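Thermostable monoacylglycerol lipase (Bacillus, PDB 4LHE) probably hydrolyses monoacylglycerols to free fatty acid and glycerol, as a thermostable alpha/beta-hydrolase-fold lipase captured here in its closed form. Local coordinates at residues A[118-123]-A[191-196]; A[147-152]-A[228-233]; A[23-28]-A[92-97]; A[187-192]-A[217-222]; A[124-129]-A[198-203]. One frame throughout, in Å; residues are numbered along the deposited sequence.

Contact 1: residues A[118-123]-A[191-196]; sequences PINAAV and FVSDED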
# COMPACT_ATOMS: atom_id res chain seq x y z
N PRO A 118 2.42 6.11 4.51
CA PRO A 118 2.19 4.67 4.61
C PRO A 118 1.11 4.36 5.65
O PRO A 118 1.06 5.02 6.69
CB PRO A 118 3.55 4.13 5.09
CG PRO A 118 4.21 5.31 5.77
CD PRO A 118 3.73 6.53 5.05
N ILE A 119 0.23 3.40 5.37
CA ILE A 119 -0.85 3.07 6.30
C ILE A 119 -0.75 1.59 6.62
O ILE A 119 -0.86 0.77 5.71
CB ILE A 119 -2.23 3.30 5.64
CG1 ILE A 119 -2.34 4.73 5.09
CG2 ILE A 119 -3.36 2.96 6.59
CD1 ILE A 119 -3.65 5.01 4.34
N ASN A 120 -0.55 1.24 7.89
CA ASN A 120 -0.32 -0.15 8.27
C ASN A 120 0.72 -0.88 7.40
O ASN A 120 0.57 -2.06 7.09
CB ASN A 120 -1.64 -0.93 8.30
CG ASN A 120 -2.52 -0.55 9.47
OD1 ASN A 120 -2.03 -0.11 10.52
ND2 ASN A 120 -3.83 -0.72 9.31
N ALA A 121 1.76 -0.14 7.01
CA ALA A 121 2.82 -0.65 6.15
C ALA A 121 3.54 -1.83 6.80
O ALA A 121 3.78 -1.84 8.02
CB ALA A 121 3.81 0.44 5.81
N ALA A 122 3.86 -2.82 5.97
CA ALA A 122 4.50 -4.06 6.41
C ALA A 122 6.00 -4.04 6.13
O ALA A 122 6.41 -3.87 4.97
CB ALA A 122 3.85 -5.24 5.70
N VAL A 123 6.80 -4.23 7.17
CA VAL A 123 8.26 -4.13 7.07
C VAL A 123 8.98 -5.33 7.70
O VAL A 123 10.07 -5.73 7.27
CB VAL A 123 8.76 -2.77 7.64
CG1 VAL A 123 10.05 -2.92 8.41
CG2 VAL A 123 8.88 -1.72 6.53
N PHE A 191 0.35 6.19 9.54
CA PHE A 191 -0.86 5.66 10.16
C PHE A 191 -0.70 4.23 10.66
O PHE A 191 -0.08 3.39 10.00
CB PHE A 191 -2.03 5.69 9.16
CG PHE A 191 -2.51 7.08 8.84
CD1 PHE A 191 -3.23 7.82 9.77
CD2 PHE A 191 -2.25 7.64 7.59
CE1 PHE A 191 -3.68 9.10 9.46
CE2 PHE A 191 -2.71 8.92 7.29
CZ PHE A 191 -3.41 9.65 8.21
N VAL A 192 -1.29 3.94 11.82
CA VAL A 192 -1.25 2.58 12.35
C VAL A 192 -2.54 2.28 13.10
O VAL A 192 -3.01 3.07 13.92
CB VAL A 192 -0.01 2.35 13.25
CG1 VAL A 192 0.02 3.36 14.39
CG2 VAL A 192 -0.01 0.92 13.77
N SER A 193 -3.14 1.15 12.76
CA SER A 193 -4.36 0.72 13.42
C SER A 193 -3.96 -0.01 14.70
O SER A 193 -3.19 -0.99 14.63
CB SER A 193 -5.18 -0.19 12.50
OG SER A 193 -5.73 0.55 11.42
N ASP A 194 -4.44 0.48 15.84
CA ASP A 194 -4.19 -0.17 17.14
C ASP A 194 -4.51 -1.64 17.05
O ASP A 194 -3.74 -2.49 17.49
CB ASP A 194 -5.07 0.44 18.24
CG ASP A 194 -4.63 1.82 18.65
OD1 ASP A 194 -3.46 2.17 18.43
OD2 ASP A 194 -5.47 2.57 19.20
N GLU A 195 -5.67 -1.93 16.46
CA GLU A 195 -6.15 -3.30 16.38
C GLU A 195 -5.93 -3.95 15.01
O GLU A 195 -6.79 -4.70 14.54
CB GLU A 195 -7.62 -3.36 16.80
CG GLU A 195 -7.88 -2.88 18.24
CD GLU A 195 -9.32 -3.11 18.70
OE1 GLU A 195 -9.73 -4.28 18.83
OE2 GLU A 195 -10.04 -2.11 18.95
N ASP A 196 -4.80 -3.66 14.37
CA ASP A 196 -4.37 -4.42 13.20
C ASP A 196 -4.06 -5.85 13.66
O ASP A 196 -3.23 -6.02 14.56
CB ASP A 196 -3.12 -3.79 12.58
CG ASP A 196 -2.84 -4.29 11.17
OD1 ASP A 196 -2.90 -5.52 10.95
OD2 ASP A 196 -2.54 -3.46 10.27
O HOH W 1 2.60 2.37 8.04
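Asn120 OD1 accepts the backbone N of Ser193 at 2.8 Å, with the donor lying in the carbonyl plane on a lone pair. The other half of the same amide turns to the same residue: Asn120 ND2 donates to Ser193 OG at 3.1 Å, close to the amide plane, and also to the backbone O of His226. With CG anti to its own carbonyl carbon (chi1 -72°), the side chain leans over residues 192-193, and these bonds fix the flip of the amide. Its backbone is held too, since Asn120 N gives a nearly straight bond to Phe191 O, 3.0 Å away, from above the carbonyl plane. Two residues before Asn120, Pro118 O accepts Phe191 N. On the apolar side, Ile119 CG1 lies alongside the Phe191 ring, 3.8 Å from CD2. Asp196 arrives from the opposite direction. Its OD2 sits over the face of the amide, 3.0 Å from Asn120 CG, with the two planes 76° apart, and makes its hydrogen bond to His226 ND1 instead. This is the arrangement expected of an alpha/beta hydrolase, in which neighbouring strands support a loop carrying the probable catalytic acid, Asp196.

Contact 2: residues A[147-152]-A[228-233]; sequences SDLKNP and ATLDYD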
# COMPACT_ATOMS: atom_id res chain seq x y z
N SER A 147 -11.26 -10.73 5.49
CA SER A 147 -10.77 -9.37 5.68
C SER A 147 -10.70 -9.00 7.15
O SER A 147 -11.67 -9.18 7.89
CB SER A 147 -11.68 -8.36 4.97
OG SER A 147 -11.77 -8.65 3.59
N ASP A 148 -9.55 -8.47 7.58
CA ASP A 148 -9.48 -7.85 8.90
C ASP A 148 -9.99 -6.42 8.79
O ASP A 148 -9.21 -5.47 8.71
CB ASP A 148 -8.06 -7.84 9.44
CG ASP A 148 -8.00 -7.45 10.91
OD1 ASP A 148 -9.01 -7.66 11.61
OD2 ASP A 148 -6.95 -6.94 11.36
N LEU A 149 -11.32 -6.30 8.82
CA LEU A 149 -12.03 -5.03 8.64
C LEU A 149 -13.14 -4.98 9.67
O LEU A 149 -13.90 -5.95 9.82
CB LEU A 149 -12.66 -4.99 7.25
CG LEU A 149 -12.44 -3.79 6.32
CD1 LEU A 149 -13.16 -4.06 4.99
CD2 LEU A 149 -12.93 -2.52 6.94
N LYS A 150 -13.27 -3.88 10.39
CA LYS A 150 -14.26 -3.82 11.45
C LYS A 150 -15.67 -3.56 10.90
O LYS A 150 -16.59 -4.35 11.13
CB LYS A 150 -13.88 -2.76 12.48
CG LYS A 150 -14.61 -2.90 13.80
CD LYS A 150 -14.72 -1.56 14.49
CE LYS A 150 -13.90 -1.51 15.76
NZ LYS A 150 -14.55 -0.60 16.75
N ASN A 151 -15.82 -2.44 10.19
CA ASN A 151 -17.06 -2.08 9.50
C ASN A 151 -17.55 -3.20 8.59
O ASN A 151 -16.87 -3.57 7.64
CB ASN A 151 -16.81 -0.80 8.69
CG ASN A 151 -18.07 -0.20 8.10
OD1 ASN A 151 -19.18 -0.68 8.33
ND2 ASN A 151 -17.88 0.86 7.32
N PRO A 152 -18.73 -3.77 8.89
CA PRO A 152 -19.26 -4.93 8.18
C PRO A 152 -20.00 -4.57 6.91
O PRO A 152 -20.38 -5.48 6.15
CB PRO A 152 -20.25 -5.52 9.19
CG PRO A 152 -20.81 -4.33 9.85
CD PRO A 152 -19.67 -3.32 9.94
N ALA A 228 -7.64 -0.31 7.00
CA ALA A 228 -8.09 0.96 7.59
C ALA A 228 -8.70 1.94 6.57
O ALA A 228 -9.54 2.78 6.91
CB ALA A 228 -6.92 1.61 8.34
N THR A 229 -8.29 1.83 5.30
CA THR A 229 -8.72 2.74 4.24
C THR A 229 -10.20 2.55 3.91
O THR A 229 -10.84 3.42 3.31
CB THR A 229 -7.89 2.53 2.97
OG1 THR A 229 -7.92 1.14 2.61
CG2 THR A 229 -6.43 2.95 3.20
N LEU A 230 -10.73 1.39 4.28
CA LEU A 230 -12.14 1.10 4.05
C LEU A 230 -12.91 1.08 5.37
O LEU A 230 -14.14 0.93 5.37
CB LEU A 230 -12.30 -0.26 3.39
CG LEU A 230 -11.75 -0.50 1.98
CD1 LEU A 230 -12.02 -1.94 1.58
CD2 LEU A 230 -12.41 0.43 1.02
N ASP A 231 -12.19 1.21 6.49
CA ASP A 231 -12.79 1.02 7.82
C ASP A 231 -13.35 2.33 8.39
O ASP A 231 -13.40 3.35 7.70
CB ASP A 231 -11.76 0.42 8.78
CG ASP A 231 -12.34 -0.66 9.68
OD1 ASP A 231 -13.58 -0.69 9.87
OD2 ASP A 231 -11.55 -1.50 10.17
N TYR A 232 -13.75 2.30 9.66
CA TYR A 232 -14.38 3.48 10.28
C TYR A 232 -13.49 4.72 10.34
O TYR A 232 -13.98 5.85 10.34
CB TYR A 232 -14.91 3.14 11.69
CG TYR A 232 -16.10 2.21 11.71
CD1 TYR A 232 -17.31 2.58 11.12
CD2 TYR A 232 -16.03 0.97 12.34
CE1 TYR A 232 -18.41 1.73 11.16
CE2 TYR A 232 -17.11 0.12 12.37
CZ TYR A 232 -18.30 0.50 11.78
OH TYR A 232 -19.38 -0.35 11.83
N ASP A 233 -12.17 4.53 10.37
CA ASP A 233 -11.28 5.68 10.41
C ASP A 233 -10.97 6.26 9.02
O ASP A 233 -10.11 7.12 8.91
CB ASP A 233 -9.99 5.36 11.17
CG ASP A 233 -10.22 5.17 12.67
OD1 ASP A 233 -10.81 6.07 13.30
OD2 ASP A 233 -9.82 4.12 13.22
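Asp231 grips the backbone of the facing loop with both carboxylate oxygens: OD2 takes Lys150 N at 2.9 Å and OD1 takes Asn151 N at the same 2.9 Å. Both bonds are almost straight and arrive on the syn side, somewhat out of the carboxylate plane. A third amide, that of Tyr225, also donates to OD2, and Tyr232 N adds a weak bond to OD1, so the buried acid is well supplied with donors. Leu149 closes this packed end. Its CD2 slides past the carboxylate 3.4 Å from Asp231 CG, while its CD1 meets Leu230 CD1 more loosely at 4.2 Å. An alanine in place of Asp231 would probably leave the amides of Lys150 and Asn151 without their acceptors and free the two loops to separate. Toward solvent the contact rests on the exposed Tyr232. Asn151, with CG anti to the backbone N (chi1 -172°), lays its amide over one ring face, planes 16° apart, and its CB makes a CH-pi contact 3.8 Å from the ring centroid. Lys150 CD touches the ring edge, 3.6 Å from Tyr232 CD2, before the chain bends away and NZ bonds to Asn223 OD1. Pro152 CD comes near Tyr232 OH. The arrangement is consistent with the cap of an alpha/beta hydrolase, the probable insertion being tied to the loop that follows the probable catalytic histidine, His226.

Contact 3: residues A[23-28]-A[92-97]; sequences VLLVHG and FVTGLS. With SO4 (sulfate ion), chain D.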
# COMPACT_ATOMS: atom_id res chain seq x y z
N VAL A 23 -0.89 12.63 -6.31
CA VAL A 23 -0.87 11.58 -5.31
C VAL A 23 -0.91 10.20 -5.97
O VAL A 23 -1.84 9.89 -6.73
CB VAL A 23 -2.04 11.69 -4.30
CG1 VAL A 23 -1.84 10.68 -3.19
CG2 VAL A 23 -2.10 13.09 -3.69
N LEU A 24 0.11 9.39 -5.68
CA LEU A 24 0.15 7.98 -6.10
C LEU A 24 -0.42 7.16 -4.94
O LEU A 24 0.06 7.30 -3.80
CB LEU A 24 1.60 7.57 -6.34
CG LEU A 24 1.86 6.15 -6.81
CD1 LEU A 24 1.26 5.96 -8.15
CD2 LEU A 24 3.37 5.85 -6.86
N LEU A 25 -1.41 6.31 -5.22
CA LEU A 25 -1.97 5.44 -4.16
C LEU A 25 -1.72 3.95 -4.44
O LEU A 25 -2.04 3.45 -5.52
CB LEU A 25 -3.47 5.68 -4.01
CG LEU A 25 -3.91 7.09 -3.61
CD1 LEU A 25 -4.15 7.94 -4.85
CD2 LEU A 25 -5.18 7.04 -2.77
N VAL A 26 -1.14 3.25 -3.47
CA VAL A 26 -0.72 1.88 -3.71
C VAL A 26 -1.49 0.89 -2.85
O VAL A 26 -1.37 0.91 -1.61
CB VAL A 26 0.79 1.71 -3.48
CG1 VAL A 26 1.27 0.40 -4.10
CG2 VAL A 26 1.57 2.89 -4.10
N HIS A 27 -2.29 0.03 -3.49
CA HIS A 27 -3.07 -0.97 -2.77
C HIS A 27 -2.18 -2.10 -2.26
O HIS A 27 -0.98 -2.11 -2.56
CB HIS A 27 -4.26 -1.50 -3.61
CG HIS A 27 -3.87 -2.33 -4.80
ND1 HIS A 27 -3.58 -3.68 -4.72
CD2 HIS A 27 -3.79 -2.02 -6.12
CE1 HIS A 27 -3.32 -4.15 -5.93
NE2 HIS A 27 -3.45 -3.17 -6.80
N GLY A 28 -2.75 -3.02 -1.49
CA GLY A 28 -1.96 -4.04 -0.81
C GLY A 28 -1.81 -5.39 -1.51
O GLY A 28 -2.25 -5.57 -2.64
N PHE A 92 3.32 13.03 -3.92
CA PHE A 92 3.21 12.32 -2.66
C PHE A 92 2.81 10.88 -2.92
O PHE A 92 2.11 10.60 -3.91
CB PHE A 92 2.11 12.94 -1.81
CG PHE A 92 2.41 14.33 -1.40
CD1 PHE A 92 3.38 14.59 -0.44
CD2 PHE A 92 1.69 15.39 -1.94
CE1 PHE A 92 3.65 15.90 -0.04
CE2 PHE A 92 1.95 16.69 -1.55
CZ PHE A 92 2.94 16.95 -0.60
N VAL A 93 3.22 9.98 -2.04
CA VAL A 93 2.87 8.57 -2.19
C VAL A 93 2.19 8.08 -0.90
O VAL A 93 2.59 8.46 0.20
CB VAL A 93 4.12 7.72 -2.55
CG1 VAL A 93 3.72 6.28 -2.91
CG2 VAL A 93 4.90 8.38 -3.73
N THR A 94 1.12 7.30 -1.06
CA THR A 94 0.43 6.68 0.07
C THR A 94 0.03 5.26 -0.31
O THR A 94 -0.17 4.93 -1.48
CB THR A 94 -0.81 7.49 0.51
OG1 THR A 94 -1.39 6.90 1.68
CG2 THR A 94 -1.88 7.54 -0.60
N GLY A 95 -0.06 4.38 0.68
CA GLY A 95 -0.44 3.02 0.34
C GLY A 95 -0.79 2.22 1.57
O GLY A 95 -0.32 2.53 2.66
N LEU A 96 -1.58 1.17 1.36
CA LEU A 96 -2.03 0.31 2.45
C LEU A 96 -1.21 -0.98 2.55
O LEU A 96 -1.02 -1.68 1.55
CB LEU A 96 -3.50 -0.04 2.23
CG LEU A 96 -4.10 -1.05 3.20
CD1 LEU A 96 -4.16 -0.47 4.61
CD2 LEU A 96 -5.49 -1.45 2.70
N SER A 97 -0.74 -1.29 3.75
CA SER A 97 -0.05 -2.56 3.99
C SER A 97 1.03 -2.67 2.91
O SER A 97 1.72 -1.67 2.66
CB SER A 97 -1.05 -3.71 3.99
OG SER A 97 -0.42 -4.89 4.49
S SO4 D . -2.60 -6.46 2.51
O1 SO4 D . -3.04 -7.53 1.62
O2 SO4 D . -3.55 -5.34 2.44
O3 SO4 D . -2.57 -6.97 3.89
O4 SO4 D . -1.24 -6.08 2.11
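Val23 to Val26 pair in parallel with Phe92 to Gly95, the strand axes approaching to 4.5 Å at 18°, and four backbone hydrogen bonds join them, from Leu24 N to Phe92 O through to Leu96 N to Val26 O. Side chains alternate between the two sheet faces. On one, Leu24 and Val93 lie side by side, CD2 to CG1 4.0 Å, and Val26 CG2 crosses to the same Val93 methyl; helices 70-87 and 98-109 pack over this face. On the other, Leu25 CG meets Thr94 CG2 at 3.7 Å, under helix 37-45. Thr94 turns its hydroxyl anti to the backbone N (chi1 -176°), where OG1 bonds to Val117 O, leaving the methyl for the leucine. Gly95 brings its CA within 3.0 Å of Val26 O, leaving no room for a beta carbon there. Beyond the strands, Ser97 OG donates to O4 of a sulfate, probably from the crystallisation liquor, at 2.8 Å; His226 NE2 and the backbone N atoms of Phe29 and Thr30 bind it too. The positive phi of Ser97 (51°) fits the strained turn of a GxSxG nucleophile elbow. An anion gripped by hydroxyl, imidazole and backbone amides is consistent with Ser97 being the nucleophile beside an oxyanion hole.

Contact 4: residues A[187-192]-A[217-222]; sequences PALIFV and EIVRLR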
# COMPACT_ATOMS: atom_id res chain seq x y z
N PRO A 187 9.28 14.14 4.21
CA PRO A 187 8.30 14.12 5.31
C PRO A 187 7.48 12.82 5.35
O PRO A 187 7.07 12.30 4.31
CB PRO A 187 7.39 15.31 4.98
CG PRO A 187 8.33 16.29 4.35
CD PRO A 187 9.27 15.44 3.50
N ALA A 188 7.24 12.31 6.55
CA ALA A 188 6.49 11.06 6.68
C ALA A 188 5.32 11.19 7.65
O ALA A 188 5.46 11.76 8.73
CB ALA A 188 7.43 9.92 7.08
N LEU A 189 4.15 10.70 7.24
CA LEU A 189 2.97 10.65 8.08
C LEU A 189 2.57 9.17 8.15
O LEU A 189 2.19 8.57 7.15
CB LEU A 189 1.82 11.47 7.48
CG LEU A 189 0.46 11.40 8.18
CD1 LEU A 189 0.57 11.94 9.58
CD2 LEU A 189 -0.65 12.15 7.41
N ILE A 190 2.67 8.60 9.34
CA ILE A 190 2.59 7.15 9.50
C ILE A 190 1.33 6.77 10.26
O ILE A 190 1.24 7.01 11.47
CB ILE A 190 3.85 6.63 10.24
CG1 ILE A 190 5.12 6.97 9.45
CG2 ILE A 190 3.78 5.13 10.48
CD1 ILE A 190 6.41 6.64 10.19
N PHE A 191 0.35 6.19 9.54
CA PHE A 191 -0.86 5.66 10.16
C PHE A 191 -0.70 4.23 10.66
O PHE A 191 -0.08 3.39 10.00
CB PHE A 191 -2.03 5.69 9.16
CG PHE A 191 -2.51 7.08 8.84
CD1 PHE A 191 -3.23 7.82 9.77
CD2 PHE A 191 -2.25 7.64 7.59
CE1 PHE A 191 -3.68 9.10 9.46
CE2 PHE A 191 -2.71 8.92 7.29
CZ PHE A 191 -3.41 9.65 8.21
N VAL A 192 -1.29 3.94 11.82
CA VAL A 192 -1.25 2.58 12.35
C VAL A 192 -2.54 2.28 13.10
O VAL A 192 -3.01 3.07 13.92
CB VAL A 192 -0.01 2.35 13.25
CG1 VAL A 192 0.02 3.36 14.39
CG2 VAL A 192 -0.01 0.92 13.77
N GLU A 217 5.85 11.65 11.75
CA GLU A 217 4.88 11.52 12.83
C GLU A 217 4.11 10.19 12.77
O GLU A 217 3.87 9.65 11.69
CB GLU A 217 3.90 12.69 12.78
CG GLU A 217 2.81 12.68 13.83
CD GLU A 217 1.72 13.72 13.58
OE1 GLU A 217 0.73 13.72 14.34
OE2 GLU A 217 1.86 14.52 12.61
N ILE A 218 3.73 9.66 13.93
CA ILE A 218 2.86 8.49 13.96
C ILE A 218 1.45 8.85 14.39
O ILE A 218 1.24 9.51 15.43
CB ILE A 218 3.41 7.37 14.85
CG1 ILE A 218 4.73 6.85 14.29
CG2 ILE A 218 2.40 6.22 14.95
CD1 ILE A 218 5.27 5.62 14.99
N VAL A 219 0.47 8.45 13.58
CA VAL A 219 -0.93 8.70 13.90
C VAL A 219 -1.66 7.38 14.15
O VAL A 219 -1.70 6.49 13.29
CB VAL A 219 -1.61 9.56 12.81
CG1 VAL A 219 -3.10 9.71 13.06
CG2 VAL A 219 -0.95 10.93 12.75
N ARG A 220 -2.21 7.26 15.36
CA ARG A 220 -2.93 6.06 15.77
C ARG A 220 -4.40 6.08 15.34
O ARG A 220 -5.09 7.10 15.50
CB ARG A 220 -2.82 5.85 17.29
CG ARG A 220 -1.39 5.66 17.79
CD ARG A 220 -1.32 4.57 18.85
NE ARG A 220 -0.19 3.66 18.62
CZ ARG A 220 -0.27 2.46 18.04
NH1 ARG A 220 -1.44 1.99 17.61
NH2 ARG A 220 0.84 1.72 17.88
N LEU A 221 -4.85 4.97 14.76
CA LEU A 221 -6.22 4.82 14.31
C LEU A 221 -6.93 3.90 15.29
O LEU A 221 -6.61 2.71 15.38
CB LEU A 221 -6.25 4.23 12.90
CG LEU A 221 -5.55 5.06 11.82
CD1 LEU A 221 -5.55 4.36 10.45
CD2 LEU A 221 -6.21 6.45 11.71
N ARG A 222 -7.91 4.45 16.00
CA ARG A 222 -8.49 3.75 17.16
C ARG A 222 -9.73 2.91 16.88
O ARG A 222 -10.07 2.03 17.69
CB ARG A 222 -8.78 4.75 18.28
CG ARG A 222 -7.79 4.67 19.43
CD ARG A 222 -6.97 5.94 19.67
NE ARG A 222 -5.74 5.59 20.38
CZ ARG A 222 -4.92 6.44 20.98
NH1 ARG A 222 -5.18 7.74 20.98
NH2 ARG A 222 -3.83 5.98 21.59
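Ile190 and Val219 lie on two parallel strands, the outermost strand 216-221 and its neighbour 188-193, joined through helix 202-210 in a beta-alpha-beta crossover of the alpha/beta hydrolase fold. Five backbone hydrogen bonds hold them in register; the shortest, Val219 N to Ile190 O, is 2.7 Å and nearly straight. They alternate with CA-H...O contacts, such as Phe191 CA to Val219 O at 3.3 Å. Apolar packing divides between the faces. On the side toward helix 234-247, Leu189 CD1 meets Val219 CG2 at 3.7 Å, and Phe191 CE1 lies alongside Val219 CG1 at 3.7 Å, while its CD1 reaches Leu221 CD2. An alanine at Phe191 would probably open a gap beside Val219 CG1 and Leu221 CD2. On the reverse face, toward helix 202-210, Ile218 CG2 crosses Val192 CG1 at 3.8 Å, and Ile218 CG1 touches Ile190 CB. The charged group of Arg220 joins at the more exposed side. Arg220 is held by a salt bridge to Asp194 OD1, modelled too close for its details to be trusted. Bent at chi2 and chi3, the arginine brings its flat group toward Val192 on the neighbouring strand, so that Val192 CG1 sits over the centre of the guanidinium, 3.8 Å from Arg220 CZ.

Contact 5: residues A[124-129]-A[198-203]; sequences DIPAIA and VVPPGN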
# COMPACT_ATOMS: atom_id res chain seq x y z
N ASP A 124 8.35 -5.93 8.70
CA ASP A 124 8.90 -7.13 9.35
C ASP A 124 7.78 -8.02 9.91
O ASP A 124 7.33 -7.80 11.04
CB ASP A 124 9.87 -6.71 10.46
CG ASP A 124 10.44 -7.90 11.23
OD1 ASP A 124 10.70 -8.96 10.60
OD2 ASP A 124 10.64 -7.77 12.46
N ILE A 125 7.32 -9.00 9.13
CA ILE A 125 6.26 -9.90 9.61
C ILE A 125 6.80 -11.25 10.07
O ILE A 125 7.23 -12.06 9.25
CB ILE A 125 5.17 -10.16 8.54
CG1 ILE A 125 4.57 -8.85 8.01
CG2 ILE A 125 4.07 -11.05 9.10
CD1 ILE A 125 3.27 -9.07 7.22
N PRO A 126 6.77 -11.49 11.39
CA PRO A 126 7.12 -12.77 12.01
C PRO A 126 6.35 -13.91 11.38
O PRO A 126 6.93 -14.80 10.75
CB PRO A 126 6.67 -12.59 13.48
CG PRO A 126 5.77 -11.36 13.47
CD PRO A 126 6.35 -10.50 12.40
N ALA A 127 5.03 -13.88 11.55
CA ALA A 127 4.15 -14.90 11.00
C ALA A 127 3.84 -14.60 9.53
O ALA A 127 2.80 -14.03 9.20
CB ALA A 127 2.87 -14.98 11.82
N ILE A 128 4.78 -14.99 8.67
CA ILE A 128 4.67 -14.88 7.22
C ILE A 128 3.34 -15.47 6.76
O ILE A 128 2.43 -14.76 6.32
CB ILE A 128 5.81 -15.69 6.53
CG1 ILE A 128 6.94 -16.04 7.52
CG2 ILE A 128 6.37 -14.96 5.32
CD1 ILE A 128 7.94 -14.91 7.75
N ALA A 129 3.26 -16.79 6.88
CA ALA A 129 2.04 -17.54 6.63
C ALA A 129 1.60 -18.13 7.95
O ALA A 129 1.74 -19.33 8.18
CB ALA A 129 2.32 -18.64 5.66
N VAL A 198 -3.14 -8.18 11.33
CA VAL A 198 -2.37 -8.72 10.21
C VAL A 198 -0.92 -8.26 10.26
O VAL A 198 -0.00 -9.09 10.23
CB VAL A 198 -2.97 -8.31 8.84
CG1 VAL A 198 -2.11 -8.84 7.71
CG2 VAL A 198 -4.39 -8.82 8.72
N VAL A 199 -0.72 -6.95 10.33
CA VAL A 199 0.60 -6.34 10.42
C VAL A 199 0.74 -5.77 11.83
O VAL A 199 -0.10 -5.00 12.27
CB VAL A 199 0.79 -5.21 9.37
CG1 VAL A 199 2.10 -4.48 9.58
CG2 VAL A 199 0.74 -5.79 7.96
N PRO A 200 1.78 -6.20 12.57
CA PRO A 200 1.95 -5.78 13.97
C PRO A 200 2.18 -4.27 14.04
O PRO A 200 2.98 -3.76 13.25
CB PRO A 200 3.22 -6.51 14.40
CG PRO A 200 3.36 -7.69 13.42
CD PRO A 200 2.83 -7.14 12.13
N PRO A 201 1.48 -3.57 14.95
CA PRO A 201 1.58 -2.11 15.01
C PRO A 201 3.00 -1.61 15.24
O PRO A 201 3.31 -0.46 14.91
CB PRO A 201 0.69 -1.74 16.20
CG PRO A 201 -0.27 -2.88 16.33
CD PRO A 201 0.51 -4.10 15.93
N GLY A 202 3.86 -2.48 15.78
CA GLY A 202 5.24 -2.12 16.02
C GLY A 202 6.00 -1.78 14.75
O GLY A 202 7.07 -1.17 14.82
N ASN A 203 5.46 -2.16 13.59
CA ASN A 203 6.09 -1.83 12.31
C ASN A 203 6.17 -0.31 12.14
O ASN A 203 7.11 0.22 11.55
CB ASN A 203 5.34 -2.49 11.13
CG ASN A 203 5.87 -3.89 10.79
OD1 ASN A 203 6.24 -4.17 9.64
ND2 ASN A 203 5.90 -4.77 11.78
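Asn203 turns its side chain toward Asp124, and each atom of it finds a place on the loop that leaves strand 115-119. Its CB packs against Ala121 O at 3.5 Å. CG, brought round by a chi1 of -90°, stands 3.8 Å from Asp124 N and sets the amide facing the backbone of that residue. From there the group divides. OD1 accepts Asp124 N at 2.9 Å, the donor tilted 25° from the carbonyl plane, and it also takes the preceding amide, Val123 N, in a bond modelled too short to be weighed closely. ND2 reaches Asp124 O in a straight but weak bond of 3.4 Å. The pair of bonds to Asp124, one of them weak, probably limits rotation of the Asn203 amide and ties the loop to helix 202-210 through Asn203. In the alpha/beta hydrolase fold the chain enters its cap insertion after a strand such as 115-119, and the contact joins that departing loop to the one following Asp196, the probable catalytic acid. Asp196 OD1 receives the N-H groups of Val198 and Val199 in the same loop. The remainder of the contact is apolar and looser. Ile125 extends CD1 to Val199 CG2, 4.2 Å away, while Met174 of helix 164-179 also touches its side chain. Val199 in turn packs against Ser97 and His226, placing the contact at the border of the probable active site. Nearer the surface, the rings of two prolines meet, Pro126 CD lying 4.2 Å from Pro200 CG.

Contacts 3, 1 and 4 follow one another across the central sheet: strands 21-26 and 90-96 pair in contact 3, 115-119 and 188-193 in contact 1, and 188-193 and 216-221 in contact 4. Contacts 1 and 4 share Phe191 and Val192, their centres about 8 Å apart. Contacts 2 and 5 lie among the loops beyond the strands, with centres about 18 Å apart, where the probable cap insertion meets the loops after Asp196 and His226. Along the chain contact 3 closes first; the segments of contacts 1, 2 and 5 then alternate, and contact 4 falls within the span of contact 2. The probable triad residues Ser97, Asp196 and His226 thus meet at the C-terminal ends of the parallel strands.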